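Long-range contact in type IV pilus secretin PilQ family protein (Vibrio cholerae, PDB 6W6M), which assembles as fourteen subunits into the secretin required for natural competence, probably the outer-membrane channel for the type IV pilus: residues Leu476-Ser481 with Val510-Gly515. Sequence-based numbering, arbitrary orientation.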
loop_
_atom_site.group_PDB
_atom_site.type_symbol
_atom_site.label_atom_id
_atom_site.label_comp_id
_atom_site.label_asym_id
_atom_site.label_seq_id
_atom_site.Cartn_x
_atom_site.Cartn_y
_atom_site.Cartn_z
ATOM N N LEU A 476 -44.711 -29.706 21.182
ATOM C CA LEU A 476 -43.362 -29.334 20.790
ATOM C C LEU A 476 -43.379 -28.060 19.959
ATOM O O LEU A 476 -44.285 -27.839 19.154
ATOM C CB LEU A 476 -42.696 -30.439 19.967
ATOM C CG LEU A 476 -42.110 -31.724 20.544
ATOM C CD1 LEU A 476 -41.099 -31.415 21.601
ATOM C CD2 LEU A 476 -43.172 -32.655 21.060
ATOM N N VAL A 477 -42.359 -27.233 20.147
ATOM C CA VAL A 477 -42.077 -26.098 19.278
ATOM C C VAL A 477 -40.797 -26.451 18.537
ATOM O O VAL A 477 -39.759 -26.683 19.162
ATOM C CB VAL A 477 -41.926 -24.783 20.050
ATOM C CG1 VAL A 477 -41.517 -23.677 19.114
ATOM C CG2 VAL A 477 -43.202 -24.424 20.755
ATOM N N LEU A 478 -40.854 -26.504 17.210
ATOM C CA LEU A 478 -39.716 -26.925 16.404
ATOM C C LEU A 478 -39.206 -25.781 15.543
ATOM O O LEU A 478 -39.988 -25.158 14.817
ATOM C CB LEU A 478 -40.093 -28.110 15.517
ATOM C CG LEU A 478 -40.463 -29.445 16.164
ATOM C CD1 LEU A 478 -40.934 -30.408 15.116
ATOM C CD2 LEU A 478 -39.313 -30.040 16.927
ATOM N N ASP A 479 -37.896 -25.523 15.608
ATOM C CA ASP A 479 -37.204 -24.654 14.616
ATOM C C ASP A 479 -36.576 -25.520 13.519
ATOM O O ASP A 479 -35.605 -26.232 13.819
ATOM C CB ASP A 479 -36.131 -23.791 15.285
ATOM C CG ASP A 479 -36.690 -22.609 16.057
ATOM O OD1 ASP A 479 -37.841 -22.219 15.779
ATOM O OD2 ASP A 479 -35.968 -22.088 16.929
ATOM N N LEU A 480 -37.105 -25.438 12.295
ATOM C CA LEU A 480 -36.943 -26.517 11.283
ATOM C C LEU A 480 -36.201 -25.959 10.064
ATOM O O LEU A 480 -36.577 -24.872 9.595
ATOM C CB LEU A 480 -38.331 -27.024 10.880
ATOM C CG LEU A 480 -39.128 -27.712 11.985
ATOM C CD1 LEU A 480 -40.534 -28.036 11.508
ATOM C CD2 LEU A 480 -38.421 -28.972 12.456
ATOM N N SER A 481 -35.195 -26.687 9.574
ATOM C CA SER A 481 -34.706 -26.516 8.180
ATOM C C SER A 481 -34.640 -27.880 7.490
ATOM O O SER A 481 -33.979 -28.777 8.030
ATOM C CB SER A 481 -33.365 -25.835 8.164
ATOM O OG SER A 481 -33.432 -24.606 7.462
ATOM N N VAL A 510 -42.695 -24.194 13.891
ATOM C CA VAL A 510 -44.045 -24.727 14.031
ATOM C C VAL A 510 -44.264 -25.255 15.441
ATOM O O VAL A 510 -43.337 -25.395 16.234
ATOM C CB VAL A 510 -44.364 -25.831 13.001
ATOM C CG1 VAL A 510 -44.336 -25.271 11.596
ATOM C CG2 VAL A 510 -43.414 -27.007 13.154
ATOM N N LEU A 511 -45.526 -25.565 15.729
ATOM C CA LEU A 511 -45.995 -26.007 17.039
ATOM C C LEU A 511 -46.904 -27.206 16.818
ATOM O O LEU A 511 -47.967 -27.071 16.210
ATOM C CB LEU A 511 -46.729 -24.886 17.779
ATOM C CG LEU A 511 -47.741 -25.327 18.840
ATOM C CD1 LEU A 511 -47.045 -26.080 19.964
ATOM C CD2 LEU A 511 -48.505 -24.129 19.386
ATOM N N VAL A 512 -46.494 -28.375 17.296
ATOM C CA VAL A 512 -47.133 -29.630 16.915
ATOM C C VAL A 512 -47.302 -30.528 18.136
ATOM O O VAL A 512 -46.461 -30.545 19.037
ATOM C CB VAL A 512 -46.318 -30.317 15.789
ATOM C CG1 VAL A 512 -44.944 -30.677 16.275
ATOM C CG2 VAL A 512 -47.009 -31.543 15.246
ATOM N N ASN A 513 -48.409 -31.271 18.171
ATOM C CA ASN A 513 -48.684 -32.182 19.276
ATOM C C ASN A 513 -47.642 -33.296 19.323
ATOM O O ASN A 513 -46.858 -33.488 18.397
ATOM C CB ASN A 513 -50.079 -32.776 19.154
ATOM C CG ASN A 513 -51.168 -31.746 19.291
ATOM O OD1 ASN A 513 -50.967 -30.679 19.859
ATOM N ND2 ASN A 513 -52.343 -32.069 18.777
ATOM N N ASN A 514 -47.663 -34.072 20.409
ATOM C CA ASN A 514 -46.541 -34.953 20.713
ATOM C C ASN A 514 -46.270 -35.980 19.624
ATOM O O ASN A 514 -45.164 -36.004 19.083
ATOM C CB ASN A 514 -46.764 -35.676 22.037
ATOM C CG ASN A 514 -45.514 -36.376 22.541
ATOM O OD1 ASN A 514 -44.402 -35.934 22.300
ATOM N ND2 ASN A 514 -45.698 -37.473 23.241
ATOM N N GLY A 515 -47.234 -36.817 19.271
ATOM C CA GLY A 515 -46.902 -37.913 18.384
ATOM C C GLY A 515 -47.662 -37.988 17.077
ATOM O O GLY A 515 -47.994 -39.086 16.630
#
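Leu476 and Val512 face each other as an antiparallel hydrogen-bonded pair, Leu476 N giving a nearly straight bond to Val512 O (2.9 Å, 163° at the hydrogen) while Val512 N returns one to Leu476 O. Two residues along 476-481, and two back along 510-515, Leu478 and Val510 repeat this reciprocal bonding, with Leu478 N 2.9 Å from Val510 O. Between them Val477 and Leu511 form a non-hydrogen-bonded pair, where Leu511 CA lies 3.3 Å from Leu476 O in a CA-H...O contact; their side chains share one face, Val477 CG2 4.3 Å from Leu511 CD1. On the opposite face, Leu480 and Val510 meet at about a right angle, Leu480 CD1 reaching Val510 CG2 at 3.5 Å; with Val510 CG1 anti to the carbonyl carbon (chi1 -64°), CG2 falls between backbone N and carbonyl carbon. Leu478 CD1 touches Val512 CG1 at 4.2 Å, and Leu476 CD2 packs against Asn514 OD1 just beyond the strand. These pairs join the open ends of hairpin 475-493/496-513 in the four-stranded sheet 434-444/456-471/475-493/496-513, probably part of the barrel's inner gate, as in other secretins. Behind Leu480, Val510 and Val512 lie Leu520, Val518 and Pro566. Strand 456-471 hydrogen-bonds the other edge of 476-481 (Val477 with Gln469), while Val318 and Ile427 of a neighbouring subunit pack on Leu511 and Val510 of the sheet's outermost strand within this chain.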